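Local atomic coordinates of dihydropteridine reductase (Caenorhabditis elegans, PDB entry 1OOE), a protein that probably catalyses the NADH- or NADPH-dependent reduction of quinonoid dihydrobiopterin to tetrahydrobiopterin, working as a homodimer of the short-chain dehydrogenase/reductase family. Residues 6-11 with 75-80; 125-130 with 168-173. All blocks are in the same frame, centred on the assembly; numbering follows the deposited sequence.

Interaction 1. Residues 6-11 with 75-80; sequences VIVYGG and GVFCVA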
loop_
_atom_site.group_PDB
_atom_site.type_symbol
_atom_site.label_atom_id
_atom_site.label_comp_id
_atom_site.label_asym_id
_atom_site.label_seq_id
_atom_site.Cartn_x
_atom_site.Cartn_y
_atom_site.Cartn_z
ATOM N N VAL A 6 14.803 -23.301 5.702
ATOM C CA VAL A 6 13.691 -22.407 5.404
ATOM C C VAL A 6 13.595 -21.323 6.471
ATOM O O VAL A 6 14.003 -21.517 7.620
ATOM C CB VAL A 6 12.325 -23.157 5.322
ATOM C CG1 VAL A 6 12.335 -24.139 4.159
ATOM C CG2 VAL A 6 12.039 -23.875 6.627
ATOM N N ILE A 7 13.074 -20.171 6.071
ATOM C CA ILE A 7 12.891 -19.041 6.971
ATOM C C ILE A 7 11.399 -18.828 7.193
ATOM O O ILE A 7 10.621 -18.814 6.240
ATOM C CB ILE A 7 13.478 -17.745 6.363
ATOM C CG1 ILE A 7 15.005 -17.846 6.293
ATOM C CG2 ILE A 7 13.028 -16.526 7.174
ATOM C CD1 ILE A 7 15.650 -16.686 5.560
ATOM N N VAL A 8 11.002 -18.689 8.455
ATOM C CA VAL A 8 9.605 -18.439 8.792
ATOM C C VAL A 8 9.571 -17.093 9.499
ATOM O O VAL A 8 10.038 -16.960 10.632
ATOM C CB VAL A 8 9.022 -19.519 9.743
ATOM C CG1 VAL A 8 7.575 -19.166 10.099
ATOM C CG2 VAL A 8 9.069 -20.888 9.081
ATOM N N TYR A 9 9.036 -16.094 8.804
ATOM C CA TYR A 9 8.920 -14.739 9.321
ATOM C C TYR A 9 7.538 -14.704 9.970
ATOM O O TYR A 9 6.520 -14.662 9.276
ATOM C CB TYR A 9 9.003 -13.756 8.148
ATOM C CG TYR A 9 9.367 -12.326 8.491
ATOM C CD1 TYR A 9 8.777 -11.666 9.567
ATOM C CD2 TYR A 9 10.260 -11.613 7.690
ATOM C CE1 TYR A 9 9.064 -10.321 9.835
ATOM C CE2 TYR A 9 10.552 -10.279 7.946
ATOM C CZ TYR A 9 9.954 -9.636 9.014
ATOM O OH TYR A 9 10.231 -8.309 9.242
ATOM N N GLY A 10 7.519 -14.744 11.301
ATOM C CA GLY A 10 6.270 -14.756 12.050
ATOM C C GLY A 10 6.079 -16.126 12.687
ATOM O O GLY A 10 4.953 -16.603 12.848
ATOM N N GLY A 11 7.192 -16.753 13.060
ATOM C CA GLY A 11 7.158 -18.082 13.655
ATOM C C GLY A 11 6.538 -18.231 15.032
ATOM O O GLY A 11 6.422 -19.353 15.538
ATOM N N GLY A 75 13.196 -21.827 0.918
ATOM C CA GLY A 75 11.977 -21.042 0.975
ATOM C C GLY A 75 11.981 -20.001 2.076
ATOM O O GLY A 75 12.679 -20.137 3.084
ATOM N N VAL A 76 11.218 -18.937 1.848
ATOM C CA VAL A 76 11.049 -17.847 2.806
ATOM C C VAL A 76 9.530 -17.731 2.918
ATOM O O VAL A 76 8.854 -17.463 1.928
ATOM C CB VAL A 76 11.641 -16.516 2.266
ATOM C CG1 VAL A 76 11.342 -15.374 3.236
ATOM C CG2 VAL A 76 13.149 -16.656 2.082
ATOM N N PHE A 77 8.998 -17.968 4.112
ATOM C CA PHE A 77 7.555 -17.914 4.323
ATOM C C PHE A 77 7.214 -16.790 5.292
ATOM O O PHE A 77 7.612 -16.829 6.452
ATOM C CB PHE A 77 7.056 -19.248 4.889
ATOM C CG PHE A 77 7.604 -20.462 4.176
ATOM C CD1 PHE A 77 7.625 -20.530 2.784
ATOM C CD2 PHE A 77 8.086 -21.545 4.906
ATOM C CE1 PHE A 77 8.116 -21.659 2.130
ATOM C CE2 PHE A 77 8.579 -22.682 4.263
ATOM C CZ PHE A 77 8.595 -22.739 2.873
ATOM N N CYS A 78 6.471 -15.794 4.813
ATOM C CA CYS A 78 6.100 -14.653 5.645
ATOM C C CYS A 78 4.623 -14.672 6.018
ATOM O O CYS A 78 3.758 -14.498 5.159
ATOM C CB CYS A 78 6.425 -13.349 4.915
ATOM S SG CYS A 78 6.200 -11.860 5.918
ATOM N N VAL A 79 4.345 -14.877 7.303
ATOM C CA VAL A 79 2.973 -14.926 7.804
ATOM C C VAL A 79 2.771 -13.989 8.996
ATOM O O VAL A 79 1.836 -14.161 9.784
ATOM C CB VAL A 79 2.596 -16.367 8.227
ATOM C CG1 VAL A 79 2.545 -17.264 6.996
ATOM C CG2 VAL A 79 3.610 -16.908 9.238
ATOM N N ALA A 80 3.634 -12.984 9.108
ATOM C CA ALA A 80 3.564 -12.027 10.212
ATOM C C ALA A 80 2.450 -10.991 10.064
ATOM O O ALA A 80 1.971 -10.730 8.962
ATOM C CB ALA A 80 4.903 -11.318 10.354
#
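Ile7 and Tyr9 bond alternately with Gly75, Phe77 and Val79 of the segment 75-80, the two strand axes running parallel at 11° and 4.8 Å apart at their closest. Four nearly straight bonds join them: Ile7 N gives to Gly75 O, Phe77 N to Ile7 O (2.8 Å), Tyr9 N to Phe77 O, and Val79 N to Tyr9 O (2.9 Å), the last carrying the pairing just past the end of the strand. On one face of the sheet the Phe77 ring, its CG anti to the carbonyl carbon (chi1 -46°), swings back along the strand so that CE2 lies 3.9 Å from Val6 CB, while Val8 CG2 meets the ring edge at CD2. Phe23 and Ile19 of helix 14-25 close over this side. On the other face Cys78 SG approaches the Tyr9 ring obliquely, 4.6 Å from its centroid, a sulfur-aromatic contact, and Ala80 CB approaches Tyr9 CD1 at 4.0 Å; helix 93-118 packs against both Tyr9 and Cys78. Gly10 has backbone angles that suit glycine, and a CB there would run into Ala80 N. These are the central parallel strands of a Rossmann fold, where the first strand passes through Gly10 and Gly11 into a turn and helix consistent with the glycine-rich dinucleotide-binding motif of short-chain dehydrogenases.

Interaction 2. Residues 125-130 with 168-173; sequences LQLTGA and SAVLTI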
loop_
_atom_site.group_PDB
_atom_site.type_symbol
_atom_site.label_atom_id
_atom_site.label_comp_id
_atom_site.label_asym_id
_atom_site.label_seq_id
_atom_site.Cartn_x
_atom_site.Cartn_y
_atom_site.Cartn_z
ATOM N N LEU A 125 9.096 -18.110 -2.412
ATOM C CA LEU A 125 8.851 -17.010 -1.483
ATOM C C LEU A 125 7.332 -16.983 -1.336
ATOM O O LEU A 125 6.611 -16.910 -2.335
ATOM C CB LEU A 125 9.322 -15.660 -2.037
ATOM C CG LEU A 125 8.766 -14.433 -1.285
ATOM C CD1 LEU A 125 9.329 -14.383 0.134
ATOM C CD2 LEU A 125 9.120 -13.156 -2.041
ATOM N N GLN A 126 6.844 -17.080 -0.106
ATOM C CA GLN A 126 5.403 -17.037 0.133
ATOM C C GLN A 126 5.075 -15.843 1.015
ATOM O O GLN A 126 5.745 -15.592 2.017
ATOM C CB GLN A 126 4.931 -18.338 0.789
ATOM C CG GLN A 126 3.505 -18.297 1.336
ATOM C CD GLN A 126 3.467 -17.925 2.805
ATOM O OE1 GLN A 126 4.241 -18.458 3.603
ATOM N NE2 GLN A 126 2.562 -17.016 3.176
ATOM N N LEU A 127 4.053 -15.095 0.613
ATOM C CA LEU A 127 3.614 -13.921 1.356
ATOM C C LEU A 127 2.155 -14.120 1.742
ATOM O O LEU A 127 1.474 -15.007 1.220
ATOM C CB LEU A 127 3.743 -12.654 0.502
ATOM C CG LEU A 127 5.124 -12.317 -0.070
ATOM C CD1 LEU A 127 5.015 -11.065 -0.924
ATOM C CD2 LEU A 127 6.134 -12.117 1.062
ATOM N N THR A 128 1.673 -13.283 2.647
ATOM C CA THR A 128 0.292 -13.390 3.084
ATOM C C THR A 128 -0.488 -12.142 2.704
ATOM O O THR A 128 -0.156 -11.042 3.137
ATOM C CB THR A 128 0.219 -13.609 4.602
ATOM O OG1 THR A 128 0.942 -14.800 4.945
ATOM C CG2 THR A 128 -1.231 -13.769 5.047
ATOM N N GLY A 129 -1.516 -12.324 1.881
ATOM C CA GLY A 129 -2.335 -11.204 1.451
ATOM C C GLY A 129 -3.607 -11.140 2.275
ATOM O O GLY A 129 -3.580 -11.404 3.472
ATOM N N ALA A 130 -4.720 -10.792 1.633
ATOM C CA ALA A 130 -6.004 -10.717 2.326
ATOM C C ALA A 130 -7.162 -10.764 1.330
ATOM O O ALA A 130 -7.293 -9.892 0.472
ATOM C CB ALA A 130 -6.075 -9.438 3.154
ATOM N N SER A 168 12.647 -18.926 -9.668
ATOM C CA SER A 168 11.942 -18.900 -8.387
ATOM C C SER A 168 10.503 -18.443 -8.586
ATOM O O SER A 168 10.142 -17.925 -9.644
ATOM C CB SER A 168 12.643 -17.962 -7.399
ATOM O OG SER A 168 12.608 -16.618 -7.847
ATOM N N ALA A 169 9.681 -18.634 -7.561
ATOM C CA ALA A 169 8.284 -18.228 -7.640
ATOM C C ALA A 169 7.860 -17.541 -6.358
ATOM O O ALA A 169 8.410 -17.810 -5.290
ATOM C CB ALA A 169 7.394 -19.446 -7.884
ATOM N N VAL A 170 6.895 -16.635 -6.479
ATOM C CA VAL A 170 6.333 -15.952 -5.322
ATOM C C VAL A 170 4.847 -16.318 -5.328
ATOM O O VAL A 170 4.187 -16.249 -6.371
ATOM C CB VAL A 170 6.514 -14.407 -5.397
ATOM C CG1 VAL A 170 5.900 -13.857 -6.671
ATOM C CG2 VAL A 170 5.888 -13.754 -4.178
ATOM N N LEU A 171 4.342 -16.761 -4.179
ATOM C CA LEU A 171 2.936 -17.144 -4.042
ATOM C C LEU A 171 2.373 -16.419 -2.826
ATOM O O LEU A 171 3.016 -16.365 -1.779
ATOM C CB LEU A 171 2.805 -18.664 -3.861
ATOM C CG LEU A 171 3.296 -19.532 -5.027
ATOM C CD1 LEU A 171 3.103 -21.003 -4.682
ATOM C CD2 LEU A 171 2.537 -19.171 -6.302
ATOM N N THR A 172 1.172 -15.860 -2.963
ATOM C CA THR A 172 0.553 -15.108 -1.872
ATOM C C THR A 172 -0.787 -15.739 -1.485
ATOM O O THR A 172 -1.703 -15.810 -2.298
ATOM C CB THR A 172 0.376 -13.630 -2.298
ATOM O OG1 THR A 172 1.671 -13.029 -2.448
ATOM C CG2 THR A 172 -0.411 -12.846 -1.260
ATOM N N ILE A 173 -0.889 -16.205 -0.240
ATOM C CA ILE A 173 -2.110 -16.864 0.223
ATOM C C ILE A 173 -3.155 -15.927 0.822
ATOM O O ILE A 173 -2.822 -14.922 1.444
ATOM C CB ILE A 173 -1.791 -17.971 1.258
ATOM C CG1 ILE A 173 -1.166 -17.369 2.518
ATOM C CG2 ILE A 173 -0.834 -18.991 0.646
ATOM C CD1 ILE A 173 -0.927 -18.383 3.629
#
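Thr172 reaches strand 125-128 with both branches of its side chain: chi1 of -67° sets OG1 anti to the carbonyl carbon, 3.6 Å from Leu127 CB, and leaves CG2 anti to the backbone N, 3.4 Å from Gly129 N. Val170, whose chi1 of 57° leaves CG2 anti to the backbone N, lays that methyl alongside Leu125, 3.9 Å from Leu125 CD2, the two side chains pointing the same way. Thr172 OG1 is hydrogen-bonded to Thr154 OG1 of helix 141-158, which lies over this face and also touches Leu127 and Val170. A valine in place of Thr172 would probably leave the Thr154 hydroxyl without this mate and loosen the tie between sheet and helix. The two strands are neighbours in the parallel Rossmann sheet, joined through helix 141-158 by a beta-alpha-beta crossover. Five backbone bonds hold them in step, from Leu125 N to Ala169 O through to Gly129 N to Ile173 O (2.9 Å), the last beyond the end of strand 125-128. A CB on Gly129 would clash with Thr172 CG2. On the opposite face the bent chain of Gln126 brings NE2 across the side chain of Ile173, 3.8 Å from CD1, and gives a weak bond to Leu127 O at 3.0 Å. Thr128 OG1 passes 4.1 Å from Ile173 CG1 and is hydrogen-bonded to Cys78 O on the neighbouring strand.

Overall arrangement
Interactions 1 and 2 are both buried, with centres about 11 Å apart, and belong to one sheet in which strands 73-78 and 123-128 are neighbours. They meet there: Val76 O lies 2.9 Å from Gln126 N, probably a hydrogen bond, and Phe77 CB packs on Gln126 OE1. Both rest on parallel backbone pairing, but their side chains differ. In 6-11 with 75-80 the chemistry is aromatic, sulfur and aliphatic, between helices 14-25 and 93-118. In 125-130 with 168-173 threonine and glutamine mix with aliphatic groups, between helices 141-158 and 198-210, and Lys147 NZ bonds to the carbonyls of Thr128 and Gly129, at and just past the strand end.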